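Local coordinates for XC6422 protein (Xanthomonas campestris, PDB 2FUK), which probably acts as a small, lidless serine hydrolase of the alpha/beta-hydrolase superfamily, at residues A[25-30]-A[72-77]; A[39-44]-A[113-118]. All coordinates share one frame; numbering follows the deposited sequence.

How the contacts relate
Contacts 1 and 2 are successive parts of one central sheet, their centres about 9 Å apart. Strands 20-27, 71-75, 38-43 and 112-118 lie side by side in that order, so contact 1 is an antiparallel seam, where the sheet passes from antiparallel to parallel, and contact 2 a parallel one. V73 links them through the backbone, with probable hydrogen bonds from V73 N to A40 O (2.7 Å) and from V42 N to V73 O (2.9 Å); farther along, H44 ND1 is hydrogen-bonded to F75 O, and F77 meets the H44 ring edge-to-face. The C-terminal end of strand 112-118 leads into a probable nucleophile elbow, in which S119 follows F118.

Contact 1: residues A[25-30]-A[72-77]; sequences AVDLPE and VVRFNF
Strands 25-27 and 72-75 run antiparallel at 157°, with their axes 4.7 Å apart and the hydrogen-bonded pairs A25-R74 and D27-V72 flanking the non-hydrogen-bonded pair V26-V73. Four backbone hydrogen bonds join the strands, two at A25-R74 and two at D27-V72; the shortest runs from D27 N to V72 O, at 2.7 Å. On the face that carries A25, D27, V72 and R74, a salt bridge ties the strands diagonally. R74 meets the D27 carboxylate side-on, NH1 reaching OD1 and NE reaching OD2, each at 2.9 Å. Both oxygens use their syn lone pairs, and the two flat groups are only 16° from coplanar, so the pair of bonds fixes the rotation of each. A bend in the arginine chain (chi3 -71°) turns the guanidinium back across the neighbouring strand, where A25 CB lies over one of its faces, near the rim and 3.6 Å from NH1. V72 packs closely beside the acid, its CG2 coming 3.3 Å from D27 CB. On the opposite face V26 and V73 lie side by side and point the same way, touching through their CG2 methyls at 4.2 Å. The remaining guanidinium nitrogen, R74 NH2, donates to M53 O in the loop before helix 56-66. That helix packs on the ionic face, where V72 touches A62 and L65 and D27 touches R66. Helix 92-107 packs on the valine face, with W103 against V26 and V100 against V73. The contact therefore joins strand 20-27, antiparallel to its neighbours, to the parallel part of an alpha/beta-hydrolase sheet, between helices on its two faces.

Contact 2: residues A[39-44]-A[113-118]; sequences TAIVCH and LWLAGF
A116 O accepts a hydrogen bond from the backbone N-H of C43, with N 2.9 Å away, and the CA-H of the preceding residue, V42, adds a weak contact. W114 O likewise accepts the N-H of I41, with N at 3.0 Å, the CA-H of A40 adding a weak contact. With W114 N to T39 O, A116 N to I41 O and F118 N to C43 O, these make an unbroken parallel ladder of five hydrogen bonds, the strands only 16° apart in direction. On one face I41 is the central side chain. Its CB meets L115 CD2 at 3.9 Å as the two chains lie side by side, while its CD1 touches L113 CD1 at 4.0 Å. L113 extends with CG anti to the backbone N (chi1 -180°) and chi2 at 74°, which together bring CD1 within 3.5 Å of T39 O. On the other face, A40 CB rests 3.7 Å from W114 CB, and the indole leads away toward strand 136-140. At G117 the backbones lie 4.3 Å apart between C43 CA and G117 CA. Helix 92-107 lies over the I41 face through V100 and L97. The polar main-chain groups between the strands are thus paired within a buried, largely apolar surround, and strand 112-118 ends where the presumed elbow begins, at F118, whose ring meets that of H195, the histidine of a probable catalytic triad.

Contact 1: residues A[25-30]-A[72-77]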
ATOM      1  N   ALA A  25     -16.142  10.505  -6.548  1.00  7.47           N
ATOM      2  CA  ALA A  25     -15.306   9.413  -7.024  1.00  8.41           C
ATOM      3  C   ALA A  25     -15.497   8.256  -6.056  1.00  8.28           C
ATOM      4  O   ALA A  25     -15.416   8.440  -4.845  1.00 10.13           O
ATOM      5  CB  ALA A  25     -13.842   9.833  -7.065  1.00  9.45           C
ATOM      6  N   VAL A  26     -15.772   7.074  -6.593  1.00  8.43           N
ATOM      7  CA  VAL A  26     -15.961   5.887  -5.772  1.00  7.69           C
ATOM      8  C   VAL A  26     -14.826   4.928  -6.085  1.00  9.57           C
ATOM      9  O   VAL A  26     -14.658   4.516  -7.235  1.00 11.15           O
ATOM     10  CB  VAL A  26     -17.305   5.194  -6.081  1.00  8.72           C
ATOM     11  CG1 VAL A  26     -17.454   3.944  -5.228  1.00 10.02           C
ATOM     12  CG2 VAL A  26     -18.460   6.163  -5.824  1.00  9.25           C
ATOM     13  N   ASP A  27     -14.029   4.603  -5.069  1.00  8.57           N
ATOM     14  CA  ASP A  27     -12.909   3.676  -5.240  1.00 10.37           C
ATOM     15  C   ASP A  27     -13.272   2.353  -4.562  1.00 10.23           C
ATOM     16  O   ASP A  27     -13.533   2.319  -3.358  1.00  9.70           O
ATOM     17  CB  ASP A  27     -11.622   4.211  -4.587  1.00 10.84           C
ATOM     18  CG  ASP A  27     -11.358   5.686  -4.874  1.00 13.36           C
ATOM     19  OD1 ASP A  27     -11.464   6.117  -6.041  1.00 12.06           O
ATOM     20  OD2 ASP A  27     -11.017   6.412  -3.911  1.00 14.01           O
ATOM     21  N   LEU A  28     -13.298   1.265  -5.325  1.00 12.08           N
ATOM     22  CA  LEU A  28     -13.629  -0.039  -4.754  1.00 13.70           C
ATOM     23  C   LEU A  28     -12.478  -0.562  -3.896  1.00 13.68           C
ATOM     24  O   LEU A  28     -11.337  -0.127  -4.037  1.00 14.17           O
ATOM     25  CB  LEU A  28     -13.962  -1.033  -5.869  1.00 16.45           C
ATOM     26  CG  LEU A  28     -15.286  -0.737  -6.572  1.00 18.60           C
ATOM     27  CD1 LEU A  28     -15.477  -1.668  -7.760  1.00 21.03           C
ATOM     28  CD2 LEU A  28     -16.420  -0.892  -5.574  1.00 20.82           C
ATOM     29  N   PRO A  29     -12.766  -1.500  -2.984  1.00 13.22           N
ATOM     30  CA  PRO A  29     -11.719  -2.048  -2.115  1.00 14.10           C
ATOM     31  C   PRO A  29     -10.605  -2.787  -2.837  1.00 15.91           C
ATOM     32  O   PRO A  29     -10.749  -3.194  -3.995  1.00 16.47           O
ATOM     33  CB  PRO A  29     -12.502  -2.950  -1.167  1.00 15.86           C
ATOM     34  CG  PRO A  29     -13.621  -3.400  -1.992  1.00 15.31           C
ATOM     35  CD  PRO A  29     -14.055  -2.143  -2.702  1.00 13.31           C
ATOM     36  N   GLU A  30      -9.488  -2.946  -2.141  1.00 16.32           N
ATOM     37  CA  GLU A  30      -8.325  -3.640  -2.678  1.00 18.58           C
ATOM     38  C   GLU A  30      -8.699  -5.072  -3.034  1.00 18.32           C
ATOM     39  O   GLU A  30      -9.452  -5.730  -2.303  1.00 18.03           O
ATOM     40  CB  GLU A  30      -7.209  -3.654  -1.629  1.00 20.75           C
ATOM     41  CG  GLU A  30      -5.915  -4.343  -2.056  1.00 24.81           C
ATOM     42  CD  GLU A  30      -4.955  -3.402  -2.761  1.00 25.73           C
ATOM     43  OE1 GLU A  30      -5.247  -2.972  -3.898  1.00 27.80           O
ATOM     44  OE2 GLU A  30      -3.900  -3.078  -2.167  1.00 28.35           O
ATOM     45  N   VAL A  72     -14.464   3.275  -0.741  1.00  7.19           N
ATOM     46  CA  VAL A  72     -14.290   4.671  -0.376  1.00  7.90           C
ATOM     47  C   VAL A  72     -14.858   5.670  -1.365  1.00  8.55           C
ATOM     48  O   VAL A  72     -14.734   5.507  -2.575  1.00  9.33           O
ATOM     49  CB  VAL A  72     -12.796   4.992  -0.137  1.00  9.22           C
ATOM     50  CG1 VAL A  72     -12.250   4.085   0.952  1.00 10.16           C
ATOM     51  CG2 VAL A  72     -12.004   4.797  -1.408  1.00 14.53           C
ATOM     52  N   VAL A  73     -15.494   6.703  -0.829  1.00  6.89           N
ATOM     53  CA  VAL A  73     -16.077   7.753  -1.650  1.00  6.22           C
ATOM     54  C   VAL A  73     -15.372   9.070  -1.369  1.00  6.98           C
ATOM     55  O   VAL A  73     -15.231   9.468  -0.214  1.00  6.31           O
ATOM     56  CB  VAL A  73     -17.583   7.931  -1.344  1.00  5.93           C
ATOM     57  CG1 VAL A  73     -18.150   9.097  -2.154  1.00  7.00           C
ATOM     58  CG2 VAL A  73     -18.331   6.651  -1.669  1.00  8.76           C
ATOM     59  N   ARG A  74     -14.914   9.722  -2.431  1.00  5.40           N
ATOM     60  CA  ARG A  74     -14.269  11.021  -2.328  1.00  5.50           C
ATOM     61  C   ARG A  74     -15.170  11.982  -3.092  1.00  4.77           C
ATOM     62  O   ARG A  74     -15.949  11.558  -3.951  1.00  5.56           O
ATOM     63  CB  ARG A  74     -12.879  10.995  -2.972  1.00  5.00           C
ATOM     64  CG  ARG A  74     -11.853  10.193  -2.187  1.00  5.97           C
ATOM     65  CD  ARG A  74     -10.533  10.126  -2.938  1.00  8.94           C
ATOM     66  NE  ARG A  74     -10.624   9.270  -4.116  1.00  8.97           N
ATOM     67  CZ  ARG A  74     -10.397   9.666  -5.368  1.00  8.55           C
ATOM     68  NH1 ARG A  74     -10.507   8.796  -6.361  1.00 10.27           N
ATOM     69  NH2 ARG A  74     -10.066  10.927  -5.631  1.00 10.77           N
ATOM     70  N   PHE A  75     -15.087  13.267  -2.777  1.00  6.56           N
ATOM     71  CA  PHE A  75     -15.910  14.239  -3.480  1.00  6.33           C
ATOM     72  C   PHE A  75     -15.389  15.649  -3.278  1.00  7.25           C
ATOM     73  O   PHE A  75     -14.663  15.934  -2.318  1.00  7.80           O
ATOM     74  CB  PHE A  75     -17.378  14.133  -3.016  1.00  7.60           C
ATOM     75  CG  PHE A  75     -17.651  14.754  -1.669  1.00  5.78           C
ATOM     76  CD1 PHE A  75     -18.153  16.050  -1.574  1.00  5.95           C
ATOM     77  CD2 PHE A  75     -17.426  14.035  -0.498  1.00  4.28           C
ATOM     78  CE1 PHE A  75     -18.432  16.623  -0.332  1.00  5.12           C
ATOM     79  CE2 PHE A  75     -17.698  14.593   0.745  1.00  7.06           C
ATOM     80  CZ  PHE A  75     -18.204  15.891   0.832  1.00  6.56           C
ATOM     81  N   ASN A  76     -15.743  16.526  -4.209  1.00  6.07           N
ATOM     82  CA  ASN A  76     -15.334  17.913  -4.126  1.00  7.12           C
ATOM     83  C   ASN A  76     -16.425  18.748  -3.469  1.00  6.97           C
ATOM     84  O   ASN A  76     -17.593  18.657  -3.842  1.00  6.34           O
ATOM     85  CB  ASN A  76     -15.046  18.472  -5.523  1.00  8.56           C
ATOM     86  CG  ASN A  76     -13.706  18.030  -6.060  1.00  8.24           C
ATOM     87  OD1 ASN A  76     -12.791  17.758  -5.294  1.00  8.49           O
ATOM     88  ND2 ASN A  76     -13.577  17.976  -7.383  1.00  7.90           N
ATOM     89  N   PHE A  77     -16.041  19.534  -2.467  1.00  7.69           N
ATOM     90  CA  PHE A  77     -16.985  20.420  -1.799  1.00  8.20           C
ATOM     91  C   PHE A  77     -17.378  21.482  -2.819  1.00  8.27           C
ATOM     92  O   PHE A  77     -16.700  21.661  -3.833  1.00  7.83           O
ATOM     93  CB  PHE A  77     -16.329  21.109  -0.597  1.00  8.82           C
ATOM     94  CG  PHE A  77     -16.226  20.247   0.633  1.00  6.88           C
ATOM     95  CD1 PHE A  77     -17.359  19.677   1.201  1.00  6.05           C
ATOM     96  CD2 PHE A  77     -14.992  20.033   1.246  1.00  8.14           C
ATOM     97  CE1 PHE A  77     -17.268  18.905   2.372  1.00  6.77           C
ATOM     98  CE2 PHE A  77     -14.890  19.268   2.409  1.00  7.95           C
ATOM     99  CZ  PHE A  77     -16.030  18.703   2.975  1.00  7.57           C
TER

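Contact 2: residues A[39-44]-A[113-118]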
ATOM      1  N   THR A  39     -18.718   1.572   3.915  1.00  7.76           N
ATOM      2  CA  THR A  39     -18.412   2.541   2.867  1.00  5.74           C
ATOM      3  C   THR A  39     -17.964   3.767   3.648  1.00  6.95           C
ATOM      4  O   THR A  39     -18.623   4.169   4.611  1.00  6.45           O
ATOM      5  CB  THR A  39     -19.640   2.916   2.005  1.00  7.04           C
ATOM      6  OG1 THR A  39     -20.053   1.787   1.224  1.00  8.12           O
ATOM      7  CG2 THR A  39     -19.285   4.049   1.040  1.00  7.81           C
ATOM      8  N   ALA A  40     -16.829   4.335   3.257  1.00  6.28           N
ATOM      9  CA  ALA A  40     -16.298   5.507   3.932  1.00  5.44           C
ATOM     10  C   ALA A  40     -16.253   6.694   2.985  1.00  5.73           C
ATOM     11  O   ALA A  40     -16.040   6.530   1.785  1.00  8.33           O
ATOM     12  CB  ALA A  40     -14.895   5.216   4.451  1.00  7.36           C
ATOM     13  N   ILE A  41     -16.482   7.886   3.528  1.00  4.20           N
ATOM     14  CA  ILE A  41     -16.419   9.113   2.742  1.00  4.53           C
ATOM     15  C   ILE A  41     -15.245   9.900   3.305  1.00  4.62           C
ATOM     16  O   ILE A  41     -15.126  10.051   4.519  1.00  6.27           O
ATOM     17  CB  ILE A  41     -17.703   9.963   2.891  1.00  4.67           C
ATOM     18  CG1 ILE A  41     -18.910   9.176   2.384  1.00  6.91           C
ATOM     19  CG2 ILE A  41     -17.573  11.254   2.073  1.00  5.48           C
ATOM     20  CD1 ILE A  41     -20.240   9.851   2.661  1.00  5.66           C
ATOM     21  N   VAL A  42     -14.378  10.385   2.421  1.00  5.36           N
ATOM     22  CA  VAL A  42     -13.201  11.150   2.829  1.00  5.94           C
ATOM     23  C   VAL A  42     -13.324  12.592   2.340  1.00  5.73           C
ATOM     24  O   VAL A  42     -13.460  12.833   1.139  1.00  6.34           O
ATOM     25  CB  VAL A  42     -11.907  10.526   2.245  1.00  6.18           C
ATOM     26  CG1 VAL A  42     -10.687  11.315   2.708  1.00  7.21           C
ATOM     27  CG2 VAL A  42     -11.793   9.068   2.675  1.00  7.93           C
ATOM     28  N   CYS A  43     -13.272  13.542   3.274  1.00  6.06           N
ATOM     29  CA  CYS A  43     -13.403  14.967   2.958  1.00  6.26           C
ATOM     30  C   CYS A  43     -12.048  15.659   2.801  1.00  6.66           C
ATOM     31  O   CYS A  43     -11.118  15.400   3.568  1.00  6.71           O
ATOM     32  CB  CYS A  43     -14.218  15.668   4.046  1.00  6.69           C
ATOM     33  SG  CYS A  43     -15.898  14.995   4.286  1.00  5.51           S
ATOM     34  N   HIS A  44     -11.962  16.559   1.823  1.00  5.87           N
ATOM     35  CA  HIS A  44     -10.720  17.265   1.522  1.00  6.54           C
ATOM     36  C   HIS A  44     -10.486  18.579   2.283  1.00  6.45           C
ATOM     37  O   HIS A  44     -11.396  19.128   2.908  1.00  7.44           O
ATOM     38  CB  HIS A  44     -10.621  17.502   0.001  1.00  5.91           C
ATOM     39  CG  HIS A  44     -11.551  18.554  -0.522  1.00  5.79           C
ATOM     40  ND1 HIS A  44     -12.612  18.272  -1.356  1.00  8.54           N
ATOM     41  CD2 HIS A  44     -11.558  19.896  -0.347  1.00  4.04           C
ATOM     42  CE1 HIS A  44     -13.230  19.398  -1.673  1.00  4.70           C
ATOM     43  NE2 HIS A  44     -12.610  20.398  -1.072  1.00  8.84           N
ATOM     44  N   LEU A 113     -21.544   3.284   7.855  1.00  7.49           N
ATOM     45  CA  LEU A 113     -20.832   4.440   7.338  1.00  6.90           C
ATOM     46  C   LEU A 113     -19.670   4.958   8.175  1.00  6.79           C
ATOM     47  O   LEU A 113     -19.793   5.180   9.380  1.00  7.19           O
ATOM     48  CB  LEU A 113     -21.823   5.581   7.117  1.00  7.73           C
ATOM     49  CG  LEU A 113     -21.243   6.885   6.571  1.00  8.72           C
ATOM     50  CD1 LEU A 113     -20.919   6.729   5.099  1.00  8.84           C
ATOM     51  CD2 LEU A 113     -22.255   8.003   6.776  1.00  8.33           C
ATOM     52  N   TRP A 114     -18.536   5.157   7.513  1.00  6.93           N
ATOM     53  CA  TRP A 114     -17.357   5.706   8.168  1.00  6.37           C
ATOM     54  C   TRP A 114     -17.094   7.068   7.531  1.00  6.83           C
ATOM     55  O   TRP A 114     -17.299   7.245   6.336  1.00  7.31           O
ATOM     56  CB  TRP A 114     -16.139   4.808   7.944  1.00  7.72           C
ATOM     57  CG  TRP A 114     -16.103   3.570   8.797  1.00  6.77           C
ATOM     58  CD1 TRP A 114     -17.171   2.907   9.338  1.00  8.94           C
ATOM     59  CD2 TRP A 114     -14.944   2.799   9.121  1.00  8.92           C
ATOM     60  NE1 TRP A 114     -16.742   1.760   9.972  1.00  9.00           N
ATOM     61  CE2 TRP A 114     -15.380   1.672   9.853  1.00  8.06           C
ATOM     62  CE3 TRP A 114     -13.575   2.946   8.859  1.00  8.87           C
ATOM     63  CZ2 TRP A 114     -14.492   0.694  10.328  1.00  8.48           C
ATOM     64  CZ3 TRP A 114     -12.695   1.976   9.330  1.00  9.84           C
ATOM     65  CH2 TRP A 114     -13.160   0.865  10.056  1.00  8.61           C
ATOM     66  N   LEU A 115     -16.657   8.030   8.336  1.00  6.48           N
ATOM     67  CA  LEU A 115     -16.348   9.362   7.835  1.00  6.27           C
ATOM     68  C   LEU A 115     -14.912   9.697   8.203  1.00  6.50           C
ATOM     69  O   LEU A 115     -14.435   9.331   9.276  1.00  7.78           O
ATOM     70  CB  LEU A 115     -17.286  10.417   8.445  1.00  8.02           C
ATOM     71  CG  LEU A 115     -18.774  10.394   8.085  1.00  8.13           C
ATOM     72  CD1 LEU A 115     -19.486  11.551   8.793  1.00  8.72           C
ATOM     73  CD2 LEU A 115     -18.946  10.515   6.583  1.00 10.62           C
ATOM     74  N   ALA A 116     -14.220  10.380   7.300  1.00  5.97           N
ATOM     75  CA  ALA A 116     -12.846  10.790   7.548  1.00  5.41           C
ATOM     76  C   ALA A 116     -12.638  12.121   6.851  1.00  5.31           C
ATOM     77  O   ALA A 116     -13.358  12.463   5.914  1.00  5.95           O
ATOM     78  CB  ALA A 116     -11.863   9.754   7.000  1.00  6.59           C
ATOM     79  N   GLY A 117     -11.654  12.876   7.312  1.00  5.11           N
ATOM     80  CA  GLY A 117     -11.392  14.153   6.690  1.00  6.34           C
ATOM     81  C   GLY A 117     -10.026  14.657   7.069  1.00  6.96           C
ATOM     82  O   GLY A 117      -9.492  14.293   8.111  1.00  6.94           O
ATOM     83  N   PHE A 118      -9.467  15.492   6.205  1.00  6.21           N
ATOM     84  CA  PHE A 118      -8.163  16.090   6.433  1.00  6.22           C
ATOM     85  C   PHE A 118      -8.307  17.605   6.577  1.00  7.34           C
ATOM     86  O   PHE A 118      -8.853  18.268   5.692  1.00  7.52           O
ATOM     87  CB  PHE A 118      -7.232  15.740   5.265  1.00  6.23           C
ATOM     88  CG  PHE A 118      -5.934  16.507   5.257  1.00  6.82           C
ATOM     89  CD1 PHE A 118      -5.202  16.695   6.428  1.00  9.08           C
ATOM     90  CD2 PHE A 118      -5.435  17.024   4.064  1.00  7.27           C
ATOM     91  CE1 PHE A 118      -3.994  17.387   6.411  1.00  7.24           C
ATOM     92  CE2 PHE A 118      -4.222  17.722   4.034  1.00  7.62           C
ATOM     93  CZ  PHE A 118      -3.500  17.904   5.208  1.00  7.63           C
TER